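Long-range contacts in succinyl-CoA:3-ketoacid coenzyme A transferase subunit B (Helicobacter pylori, PDB 3RRL), which catalyses, as one of two subunit types, the transfer of coenzyme A from succinyl-CoA to a 3-oxo acid, giving a 3-oxoacyl-CoA and succinate: residues R8-E12 against H165-T169; G48-P53 against E68-V73; G99-V103 against I136-E140; M181-L186 against A201-L207. All blocks are in the same frame, centred on the assembly; numbering follows the deposited sequence.

Overall arrangement
Four contacts tie together one mixed sheet and the elements around it. Interactions 1 and 3 meet directly, their centres about 10 Å apart: strands 166-168 and 134-138 are neighbours in the sheet, and Q166 and I168 each probably share a backbone hydrogen bond with V137. Interaction 4 adds the outermost strand 204-205, its centre about 14 Å from that of interaction 1, and the two are joined by a salt bridge between R8 NE and E185 OE1 of 3.1 Å. Interaction 2 stands apart, with its centre about 38 Å from that of interaction 4. It lies nearest the predicted active-site residue E43, whose side chain is about 9 Å from that of I49.

Interaction 1. Residues R8-E12 against H165-T169; sequences RAAKE and HQLIT
With its CG anti to the backbone N (chi1 172°) and the chain extended beyond it, Q166 reaches from its strand toward E12, whose side chain folds at chi2 to meet it. The amide and carboxylate planes stand almost perpendicular, 86° apart. Q166 NE2 donates to E12 OE2 over 3.2 Å, nearly straight at 168°; the bond lies in the amide plane but arrives from above the carboxylate. The same oxygen takes both terminal nitrogens of R8, with NH2 at 2.8 Å from OE2 as a salt bridge, so three N-H groups grip one atom. Here helix 2-10 and the residues that follow it pack against strand 166-168 of the mixed sheet in the CoA-transferase fold. Two acceptors, E12 OE1 and Q166 OE1, approach to 3.1 Å without bonding; K134 NZ binds both and probably offsets their repulsion. Beside this polar cluster the packing is apolar. I168 sends CD1 against the backbone of A9, 3.7 Å from A9 CA, where alanine's small side chain lets the helix come close. The branch CG2 of I168 touches the aliphatic part of R8, 3.9 Å from R8 CG.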
loop_
_atom_site.group_PDB
_atom_site.type_symbol
_atom_site.label_atom_id
_atom_site.label_comp_id
_atom_site.label_asym_id
_atom_site.label_seq_id
_atom_site.Cartn_x
_atom_site.Cartn_y
_atom_site.Cartn_z
ATOM N N ARG B 8 35.343 8.930 -7.992
ATOM C CA ARG B 8 34.818 10.271 -7.729
ATOM C C ARG B 8 33.370 10.169 -7.262
ATOM O O ARG B 8 32.945 10.883 -6.356
ATOM C CB ARG B 8 34.937 11.169 -8.966
ATOM C CG ARG B 8 34.324 12.556 -8.797
ATOM C CD ARG B 8 34.897 13.294 -7.583
ATOM N NE ARG B 8 34.213 14.566 -7.345
ATOM C CZ ARG B 8 33.051 14.681 -6.703
ATOM N NH1 ARG B 8 32.497 15.870 -6.537
ATOM N NH2 ARG B 8 32.439 13.607 -6.221
ATOM N N ALA B 9 32.621 9.256 -7.871
ATOM C CA ALA B 9 31.248 8.995 -7.451
ATOM C C ALA B 9 31.186 8.523 -6.000
ATOM O O ALA B 9 30.261 8.873 -5.264
ATOM C CB ALA B 9 30.602 7.968 -8.366
ATOM N N ALA B 10 32.172 7.727 -5.590
ATOM C CA ALA B 10 32.192 7.179 -4.234
ATOM C C ALA B 10 32.251 8.276 -3.180
ATOM O O ALA B 10 31.752 8.113 -2.070
ATOM C CB ALA B 10 33.358 6.223 -4.061
ATOM N N LYS B 11 32.862 9.397 -3.536
ATOM C CA LYS B 11 32.995 10.514 -2.616
ATOM C C LYS B 11 31.644 11.116 -2.247
ATOM O O LYS B 11 31.522 11.814 -1.236
ATOM C CB LYS B 11 33.917 11.583 -3.205
ATOM C CG LYS B 11 35.359 11.124 -3.374
ATOM C CD LYS B 11 36.251 12.271 -3.838
ATOM C CE LYS B 11 37.722 11.956 -3.611
ATOM N NZ LYS B 11 38.164 10.722 -4.324
ATOM N N GLU B 12 30.632 10.844 -3.065
ATOM C CA GLU B 12 29.287 11.363 -2.806
ATOM C C GLU B 12 28.525 10.557 -1.745
ATOM O O GLU B 12 27.483 10.991 -1.240
ATOM C CB GLU B 12 28.481 11.434 -4.108
ATOM C CG GLU B 12 29.107 12.349 -5.157
ATOM C CD GLU B 12 29.106 13.805 -4.721
ATOM O OE1 GLU B 12 28.049 14.272 -4.235
ATOM O OE2 GLU B 12 30.156 14.478 -4.854
ATOM N N HIS B 165 20.817 16.061 -10.780
ATOM C CA HIS B 165 21.428 17.033 -9.876
ATOM C C HIS B 165 22.917 17.211 -10.142
ATOM O O HIS B 165 23.436 18.329 -10.127
ATOM C CB HIS B 165 21.193 16.647 -8.410
ATOM C CG HIS B 165 19.772 16.805 -7.970
ATOM N ND1 HIS B 165 18.876 15.758 -7.965
ATOM C CD2 HIS B 165 19.086 17.888 -7.541
ATOM C CE1 HIS B 165 17.702 16.189 -7.540
ATOM N NE2 HIS B 165 17.802 17.478 -7.276
ATOM N N GLN B 166 23.602 16.098 -10.385
ATOM C CA GLN B 166 25.047 16.123 -10.548
ATOM C C GLN B 166 25.467 15.101 -11.597
ATOM O O GLN B 166 24.922 13.995 -11.660
ATOM C CB GLN B 166 25.717 15.837 -9.207
ATOM C CG GLN B 166 27.228 15.636 -9.261
ATOM C CD GLN B 166 27.783 15.176 -7.916
ATOM O OE1 GLN B 166 27.179 14.349 -7.234
ATOM N NE2 GLN B 166 28.918 15.725 -7.523
ATOM N N LEU B 167 26.423 15.481 -12.433
ATOM C CA LEU B 167 26.901 14.599 -13.487
ATOM C C LEU B 167 28.410 14.426 -13.365
ATOM O O LEU B 167 29.164 15.400 -13.371
ATOM C CB LEU B 167 26.530 15.148 -14.871
ATOM C CG LEU B 167 27.295 14.572 -16.067
ATOM C CD1 LEU B 167 26.982 13.094 -16.266
ATOM C CD2 LEU B 167 27.000 15.366 -17.342
ATOM N N ILE B 168 28.838 13.178 -13.229
ATOM C CA ILE B 168 30.247 12.856 -13.103
ATOM C C ILE B 168 30.688 12.046 -14.317
ATOM O O ILE B 168 30.162 10.962 -14.564
ATOM C CB ILE B 168 30.489 12.020 -11.830
ATOM C CG1 ILE B 168 29.993 12.771 -10.588
ATOM C CG2 ILE B 168 31.953 11.648 -11.695
ATOM C CD1 ILE B 168 30.170 11.989 -9.291
ATOM N N THR B 169 31.636 12.575 -15.086
ATOM C CA THR B 169 32.232 11.817 -16.184
ATOM C C THR B 169 33.744 11.631 -15.973
ATOM O O THR B 169 34.297 12.070 -14.959
ATOM C CB THR B 169 31.968 12.484 -17.559
ATOM O OG1 THR B 169 32.858 13.591 -17.751
ATOM C CG2 THR B 169 30.530 12.963 -17.650
#

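Interaction 2. Residues G48-P53 against E68-V73; sequences GIGAYP and ETITVV
G48 O receives the backbone N-H of V73 at 3.0 Å, nearly straight at 166°, where strand 46-49, next to the edge of the large mixed sheet of the CoA-transferase fold, turns into a loop tied back to 68-73. I49 and V72 form an antiparallel, non-hydrogen-bonded bridge; from A51 onward and back from I70 the segments are loop. Glycine suits position 48, since its backbone angles would jam a CB against the preceding carbonyl; at G50 a CB would press on V72 and T71. A51 O has two donors, both from T71: the hydroxyl OG1 at 2.6 Å and a weak, bent bond from the backbone N at 2.9 Å. Threonine fits because chi1 of 65° tucks OG1 toward that carbonyl, while CG2 packs on P53, 3.7 Å from P53 CB. The chain of a different protein in the assembly satisfies the T69 hydroxyl with its backbone and Y52 O with a basic side chain. I70 puts CG2 at the edge of the Y52 ring, 4.1 Å from Y52 CD1. The far end of the ring reaches E68, whose OE1 has a further partner outside the two segments; Y52 OH donates to E68 OE1 at 2.7 Å from 38° above the carboxylate plane.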
loop_
_atom_site.group_PDB
_atom_site.type_symbol
_atom_site.label_atom_id
_atom_site.label_comp_id
_atom_site.label_asym_id
_atom_site.label_seq_id
_atom_site.Cartn_x
_atom_site.Cartn_y
_atom_site.Cartn_z
ATOM N N GLY B 48 19.065 -2.863 2.890
ATOM C CA GLY B 48 20.223 -3.570 3.428
ATOM C C GLY B 48 20.910 -4.643 2.593
ATOM O O GLY B 48 21.144 -5.757 3.056
ATOM N N ILE B 49 21.221 -4.308 1.342
ATOM C CA ILE B 49 22.064 -5.155 0.497
ATOM C C ILE B 49 23.443 -5.415 1.126
ATOM O O ILE B 49 24.012 -4.555 1.803
ATOM C CB ILE B 49 22.313 -4.509 -0.879
ATOM C CG1 ILE B 49 21.010 -4.311 -1.646
ATOM C CG2 ILE B 49 23.286 -5.345 -1.721
ATOM C CD1 ILE B 49 21.236 -3.635 -2.991
ATOM N N GLY B 50 24.021 -6.568 0.809
ATOM C CA GLY B 50 25.235 -7.015 1.455
ATOM C C GLY B 50 26.071 -7.762 0.441
ATOM O O GLY B 50 25.735 -7.795 -0.744
ATOM N N ALA B 51 27.183 -8.326 0.894
ATOM C CA ALA B 51 28.159 -8.912 -0.010
ATOM C C ALA B 51 27.579 -10.102 -0.756
ATOM O O ALA B 51 26.538 -10.635 -0.375
ATOM C CB ALA B 51 29.396 -9.327 0.761
ATOM N N TYR B 52 28.224 -10.478 -1.855
ATOM C CA TYR B 52 27.943 -11.757 -2.489
ATOM C C TYR B 52 28.205 -12.847 -1.471
ATOM O O TYR B 52 29.113 -12.725 -0.645
ATOM C CB TYR B 52 28.831 -11.971 -3.714
ATOM C CG TYR B 52 28.597 -10.970 -4.819
ATOM C CD1 TYR B 52 27.316 -10.610 -5.194
ATOM C CD2 TYR B 52 29.664 -10.379 -5.483
ATOM C CE1 TYR B 52 27.096 -9.693 -6.202
ATOM C CE2 TYR B 52 29.459 -9.461 -6.494
ATOM C CZ TYR B 52 28.171 -9.120 -6.850
ATOM O OH TYR B 52 27.956 -8.204 -7.856
ATOM N N PRO B 53 27.398 -13.914 -1.515
ATOM C CA PRO B 53 27.518 -15.055 -0.601
ATOM C C PRO B 53 28.767 -15.899 -0.843
ATOM O O PRO B 53 29.280 -15.967 -1.963
ATOM C CB PRO B 53 26.279 -15.889 -0.932
ATOM C CG PRO B 53 25.940 -15.518 -2.329
ATOM C CD PRO B 53 26.265 -14.066 -2.443
ATOM N N GLU B 68 21.523 -10.950 -9.557
ATOM C CA GLU B 68 22.695 -11.592 -8.970
ATOM C C GLU B 68 22.390 -12.082 -7.558
ATOM O O GLU B 68 21.646 -11.436 -6.816
ATOM C CB GLU B 68 23.863 -10.616 -8.919
ATOM C CG GLU B 68 24.202 -9.992 -10.261
ATOM C CD GLU B 68 25.382 -9.035 -10.178
ATOM O OE1 GLU B 68 25.559 -8.398 -9.115
ATOM O OE2 GLU B 68 26.132 -8.924 -11.176
ATOM N N THR B 69 22.967 -13.220 -7.184
ATOM C CA THR B 69 22.774 -13.739 -5.836
ATOM C C THR B 69 23.583 -12.931 -4.835
ATOM O O THR B 69 24.775 -12.667 -5.052
ATOM C CB THR B 69 23.173 -15.221 -5.734
ATOM O OG1 THR B 69 24.534 -15.381 -6.157
ATOM C CG2 THR B 69 22.259 -16.069 -6.603
ATOM N N ILE B 70 22.939 -12.548 -3.734
ATOM C CA ILE B 70 23.571 -11.685 -2.733
ATOM C C ILE B 70 23.287 -12.156 -1.316
ATOM O O ILE B 70 22.671 -13.198 -1.110
ATOM C CB ILE B 70 23.073 -10.231 -2.847
ATOM C CG1 ILE B 70 21.549 -10.187 -2.722
ATOM C CG2 ILE B 70 23.512 -9.620 -4.166
ATOM C CD1 ILE B 70 20.981 -8.768 -2.610
ATOM N N THR B 71 23.739 -11.375 -0.340
ATOM C CA THR B 71 23.328 -11.569 1.046
ATOM C C THR B 71 22.738 -10.269 1.575
ATOM O O THR B 71 22.627 -9.287 0.838
ATOM C CB THR B 71 24.498 -11.987 1.946
ATOM O OG1 THR B 71 25.448 -10.915 2.017
ATOM C CG2 THR B 71 25.175 -13.253 1.402
ATOM N N VAL B 72 22.354 -10.269 2.847
ATOM C CA VAL B 72 21.825 -9.074 3.485
ATOM C C VAL B 72 22.679 -8.723 4.691
ATOM O O VAL B 72 23.304 -9.602 5.287
ATOM C CB VAL B 72 20.359 -9.273 3.942
ATOM C CG1 VAL B 72 19.470 -9.568 2.755
ATOM C CG2 VAL B 72 20.259 -10.398 4.954
ATOM N N VAL B 73 22.715 -7.443 5.045
ATOM C CA VAL B 73 23.360 -7.002 6.281
ATOM C C VAL B 73 22.418 -7.161 7.476
ATOM O O VAL B 73 21.223 -7.385 7.310
ATOM C CB VAL B 73 23.850 -5.528 6.195
ATOM C CG1 VAL B 73 24.993 -5.403 5.192
ATOM C CG2 VAL B 73 22.705 -4.588 5.829
#

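Interaction 3. Residues G99-V103 against I136-E140; sequences GGMEV and IVIME
V103 and V137 reach toward each other tip to tip, with V103 CG2 3.9 Å from V137 CG1. A chi1 close to 180° in both puts V137 CG1 anti to the backbone N, while in V103 it is CG2, anti to the carbonyl carbon, that makes the contact. Beside this pair lies selenomethionine M139. Its chain is straight as far as SE and then bends at chi3 (71°), carrying CE to the flank of V103 while SE sits 4.0 Å from V103 CG2. Branched valines and a long, pliable side chain fill this tight part well. V137 and M139 also pack on L167 of the adjacent strand. G100 belongs to the same close region: its carbonyl O lies 3.1 Å from M139 CG, and a CB here would press on V137 CG1, so a glycine suits this close approach.

The other side is looser and wetter. G99 and G100 lead from strand 95-98 of the large mixed sheet to strand 102-104 of the four-stranded one, where M101 and E102 form a classic beta bulge facing A110. G99 CA makes a CH...O contact with I138 O at 3.4 Å, and a water donates to that same oxygen at 2.9 Å while weakly accepting from G100 N. The segments therefore depend on apolar fit: no direct N-H or O-H bond joins them.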
loop_
_atom_site.group_PDB
_atom_site.type_symbol
_atom_site.label_atom_id
_atom_site.label_comp_id
_atom_site.label_asym_id
_atom_site.label_seq_id
_atom_site.Cartn_x
_atom_site.Cartn_y
_atom_site.Cartn_z
ATOM N N GLY B 99 23.551 5.271 -14.518
ATOM C CA GLY B 99 24.310 5.443 -15.742
ATOM C C GLY B 99 23.463 6.217 -16.728
ATOM O O GLY B 99 22.278 6.418 -16.491
ATOM N N GLY B 100 24.057 6.666 -17.829
ATOM C CA GLY B 100 23.283 7.329 -18.858
ATOM C C GLY B 100 23.898 7.184 -20.233
ATOM O O GLY B 100 25.106 6.975 -20.376
HETATM N N MSE B 101 23.054 7.231 -21.253
HETATM C CA MSE B 101 23.523 7.365 -22.630
HETATM C C MSE B 101 23.728 8.819 -23.055
HETATM O O MSE B 101 24.655 9.136 -23.798
HETATM C CB MSE B 101 22.611 6.596 -23.570
HETATM C CG MSE B 101 22.582 5.112 -23.221
HETATM SE SE MSE B 101 21.247 4.130 -24.209
HETATM C CE MSE B 101 19.665 5.038 -23.546
ATOM N N GLU B 102 22.853 9.700 -22.593
ATOM C CA GLU B 102 22.982 11.128 -22.819
ATOM C C GLU B 102 22.489 11.907 -21.610
ATOM O O GLU B 102 21.593 11.473 -20.915
ATOM C CB GLU B 102 22.154 11.570 -24.025
ATOM C CG GLU B 102 22.710 11.248 -25.383
ATOM C CD GLU B 102 21.726 11.573 -26.477
ATOM O OE1 GLU B 102 20.577 11.885 -26.158
ATOM O OE2 GLU B 102 22.083 11.519 -27.659
ATOM N N VAL B 103 23.074 13.070 -21.378
ATOM C CA VAL B 103 22.549 14.026 -20.430
ATOM C C VAL B 103 22.501 15.372 -21.126
ATOM O O VAL B 103 23.460 15.774 -21.738
ATOM C CB VAL B 103 23.385 14.136 -19.175
ATOM C CG1 VAL B 103 22.797 15.158 -18.255
ATOM C CG2 VAL B 103 23.510 12.799 -18.503
ATOM N N ILE B 136 22.399 11.435 -9.030
ATOM C CA ILE B 136 23.704 11.546 -9.665
ATOM C C ILE B 136 23.806 10.609 -10.871
ATOM O O ILE B 136 23.544 9.415 -10.755
ATOM C CB ILE B 136 24.833 11.176 -8.689
ATOM C CG1 ILE B 136 24.744 12.020 -7.419
ATOM C CG2 ILE B 136 26.198 11.340 -9.353
ATOM C CD1 ILE B 136 25.751 11.609 -6.356
ATOM N N VAL B 137 24.185 11.151 -12.024
ATOM C CA VAL B 137 24.463 10.330 -13.194
ATOM C C VAL B 137 25.974 10.217 -13.378
ATOM O O VAL B 137 26.690 11.219 -13.322
ATOM C CB VAL B 137 23.848 10.921 -14.475
ATOM C CG1 VAL B 137 24.341 10.155 -15.704
ATOM C CG2 VAL B 137 22.336 10.896 -14.408
ATOM N N ILE B 138 26.454 8.996 -13.580
ATOM C CA ILE B 138 27.867 8.772 -13.852
ATOM C C ILE B 138 28.010 8.042 -15.182
ATOM O O ILE B 138 27.359 7.021 -15.425
ATOM C CB ILE B 138 28.575 8.005 -12.716
ATOM C CG1 ILE B 138 28.133 6.535 -12.684
ATOM C CG2 ILE B 138 28.340 8.704 -11.386
ATOM C CD1 ILE B 138 28.920 5.682 -11.691
HETATM N N MSE B 139 28.847 8.595 -16.046
HETATM C CA MSE B 139 28.808 8.254 -17.452
HETATM C C MSE B 139 30.141 8.538 -18.116
HETATM O O MSE B 139 30.816 9.504 -17.761
HETATM C CB MSE B 139 27.748 9.143 -18.081
HETATM C CG MSE B 139 27.449 8.893 -19.517
HETATM SE SE MSE B 139 26.041 10.140 -19.976
HETATM C CE MSE B 139 27.063 11.793 -19.945
ATOM N N GLU B 140 30.505 7.734 -19.108
ATOM C CA GLU B 140 31.644 8.080 -19.951
ATOM C C GLU B 140 31.259 9.298 -20.784
ATOM O O GLU B 140 30.136 9.384 -21.286
ATOM C CB GLU B 140 32.060 6.899 -20.831
ATOM C CG GLU B 140 32.887 5.855 -20.087
ATOM C CD GLU B 140 32.968 4.532 -20.819
ATOM O OE1 GLU B 140 33.634 4.470 -21.875
ATOM O OE2 GLU B 140 32.361 3.551 -20.337
HETATM O O HOH W 1 26.997 5.047 -17.533
#

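Interaction 4. Residues M181-L186 against A201-L207; sequences MKLVEL and AEFEVRL
L183 N donates to E204 O at 2.9 Å, nearly straight at 168°, and the equally short bond from E204 N to M181 O completes a parallel pairing. These strands form a beta-alpha-beta unit, strand 180-186, helix 192-198 and strand 204-205, which ends the large mixed sheet at the C-terminus. R206 N continues the pattern to L183 O with a more bent bond.

K182 and E204 share one face of the sheet, side by side and pointing the same way. The long lysine bends only at chi4 (-78°), which brings NZ to 3.0 Å from E204 OE1, almost in line with the C-O bond. R206 adds its charge to this oxygen from over a guanidinium face, with no N-H aimed at it, while NH2 turns instead to V205 O. The carboxylate thus probably offsets the nearby like charges of K182 and R206.

L183 and V205 point to the opposite face, where the helix lies: L183 packs on L192, and F203 touches K196. The F203 ring, placed by chi1 of 60°, runs beside L183, CD1 of F203 lying 3.7 Å from L183 CB, so the apolar leucine lies along the aromatic ring. At the chain end L207 crosses L186 at about a right angle, the CD1 atoms of L186 and L207 being 3.8 Å apart.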
loop_
_atom_site.group_PDB
_atom_site.type_symbol
_atom_site.label_atom_id
_atom_site.label_comp_id
_atom_site.label_asym_id
_atom_site.label_seq_id
_atom_site.Cartn_x
_atom_site.Cartn_y
_atom_site.Cartn_z
HETATM N N MSE B 181 23.580 24.391 -16.354
HETATM C CA MSE B 181 24.640 23.450 -16.014
HETATM C C MSE B 181 25.952 24.147 -15.667
HETATM O O MSE B 181 26.440 24.984 -16.427
HETATM C CB MSE B 181 24.867 22.495 -17.183
HETATM C CG MSE B 181 25.801 21.350 -16.876
HETATM SE SE MSE B 181 25.939 20.189 -18.424
HETATM C CE MSE B 181 26.677 18.602 -17.594
ATOM N N LYS B 182 26.530 23.790 -14.525
ATOM C CA LYS B 182 27.805 24.368 -14.102
ATOM C C LYS B 182 28.910 23.321 -14.050
ATOM O O LYS B 182 28.714 22.231 -13.511
ATOM C CB LYS B 182 27.666 25.022 -12.721
ATOM C CG LYS B 182 26.614 26.115 -12.625
ATOM C CD LYS B 182 26.283 26.398 -11.164
ATOM C CE LYS B 182 25.237 27.504 -10.996
ATOM N NZ LYS B 182 25.773 28.893 -11.176
ATOM N N LEU B 183 30.086 23.678 -14.560
ATOM C CA LEU B 183 31.240 22.806 -14.470
ATOM C C LEU B 183 31.903 23.177 -13.164
ATOM O O LEU B 183 32.467 24.258 -13.046
ATOM C CB LEU B 183 32.209 23.143 -15.601
ATOM C CG LEU B 183 33.597 22.513 -15.498
ATOM C CD1 LEU B 183 33.475 20.989 -15.498
ATOM C CD2 LEU B 183 34.510 22.979 -16.625
ATOM N N VAL B 184 31.794 22.314 -12.160
ATOM C CA VAL B 184 32.395 22.621 -10.871
ATOM C C VAL B 184 33.704 21.898 -10.567
ATOM O O VAL B 184 34.346 22.189 -9.564
ATOM C CB VAL B 184 31.393 22.400 -9.727
ATOM C CG1 VAL B 184 30.170 23.263 -9.949
ATOM C CG2 VAL B 184 30.993 20.926 -9.636
ATOM N N GLU B 185 34.091 20.948 -11.411
ATOM C CA GLU B 185 35.327 20.210 -11.170
ATOM C C GLU B 185 35.932 19.616 -12.448
ATOM O O GLU B 185 35.213 19.112 -13.311
ATOM C CB GLU B 185 35.069 19.115 -10.130
ATOM C CG GLU B 185 36.308 18.523 -9.481
ATOM C CD GLU B 185 35.970 17.428 -8.464
ATOM O OE1 GLU B 185 34.941 17.550 -7.759
ATOM O OE2 GLU B 185 36.733 16.444 -8.372
ATOM N N LEU B 186 37.257 19.646 -12.541
ATOM C CA LEU B 186 37.978 18.936 -13.591
ATOM C C LEU B 186 38.576 17.674 -12.983
ATOM O O LEU B 186 39.112 17.714 -11.875
ATOM C CB LEU B 186 39.107 19.803 -14.164
ATOM C CG LEU B 186 38.761 21.047 -14.994
ATOM C CD1 LEU B 186 40.012 21.887 -15.273
ATOM C CD2 LEU B 186 38.058 20.668 -16.296
ATOM N N ALA B 201 26.836 20.590 -24.801
ATOM C CA ALA B 201 25.976 21.363 -23.915
ATOM C C ALA B 201 26.639 22.689 -23.565
ATOM O O ALA B 201 27.862 22.767 -23.464
ATOM C CB ALA B 201 25.680 20.570 -22.646
ATOM N N GLU B 202 25.831 23.731 -23.402
ATOM C CA GLU B 202 26.326 25.017 -22.927
ATOM C C GLU B 202 26.364 25.013 -21.409
ATOM O O GLU B 202 25.399 24.598 -20.759
ATOM C CB GLU B 202 25.423 26.154 -23.405
ATOM C CG GLU B 202 25.330 26.286 -24.913
ATOM C CD GLU B 202 24.196 27.199 -25.350
ATOM O OE1 GLU B 202 23.180 27.293 -24.620
ATOM O OE2 GLU B 202 24.325 27.826 -26.426
ATOM N N PHE B 203 27.466 25.487 -20.838
ATOM C CA PHE B 203 27.605 25.487 -19.386
ATOM C C PHE B 203 28.372 26.702 -18.882
ATOM O O PHE B 203 29.110 27.337 -19.636
ATOM C CB PHE B 203 28.290 24.196 -18.912
ATOM C CG PHE B 203 29.674 23.996 -19.474
ATOM C CD1 PHE B 203 30.796 24.399 -18.761
ATOM C CD2 PHE B 203 29.855 23.402 -20.712
ATOM C CE1 PHE B 203 32.074 24.216 -19.270
ATOM C CE2 PHE B 203 31.131 23.214 -21.225
ATOM C CZ PHE B 203 32.243 23.624 -20.500
ATOM N N GLU B 204 28.190 27.013 -17.601
ATOM C CA GLU B 204 28.929 28.085 -16.950
ATOM C C GLU B 204 30.139 27.481 -16.257
ATOM O O GLU B 204 30.044 26.403 -15.670
ATOM C CB GLU B 204 28.058 28.780 -15.906
ATOM C CG GLU B 204 26.780 29.392 -16.443
ATOM C CD GLU B 204 25.804 29.763 -15.331
ATOM O OE1 GLU B 204 26.101 29.464 -14.152
ATOM O OE2 GLU B 204 24.739 30.350 -15.632
ATOM N N VAL B 205 31.267 28.183 -16.301
ATOM C CA VAL B 205 32.472 27.679 -15.663
ATOM C C VAL B 205 32.559 28.213 -14.238
ATOM O O VAL B 205 32.820 29.396 -13.991
ATOM C CB VAL B 205 33.724 28.096 -16.454
ATOM C CG1 VAL B 205 34.989 27.724 -15.684
ATOM C CG2 VAL B 205 33.705 27.455 -17.835
ATOM N N ARG B 206 32.285 27.305 -13.316
ATOM C CA ARG B 206 32.325 27.513 -11.875
ATOM C C ARG B 206 33.510 26.907 -11.122
ATOM O O ARG B 206 33.386 26.616 -9.936
ATOM C CB ARG B 206 30.980 27.194 -11.230
ATOM C CG ARG B 206 29.877 28.149 -11.697
ATOM C CD ARG B 206 30.248 29.606 -11.403
ATOM N NE ARG B 206 29.197 30.538 -11.810
ATOM C CZ ARG B 206 29.125 31.116 -13.007
ATOM N NH1 ARG B 206 28.131 31.949 -13.281
ATOM N NH2 ARG B 206 30.044 30.866 -13.931
ATOM N N LEU B 207 34.569 26.527 -11.830
ATOM C CA LEU B 207 35.775 26.046 -11.152
ATOM C C LEU B 207 36.227 27.014 -10.072
ATOM O O LEU B 207 36.783 26.596 -9.057
ATOM C CB LEU B 207 36.911 25.798 -12.144
ATOM C CG LEU B 207 36.553 24.780 -13.224
ATOM C CD1 LEU B 207 37.655 24.679 -14.259
ATOM C CD2 LEU B 207 36.246 23.413 -12.608
#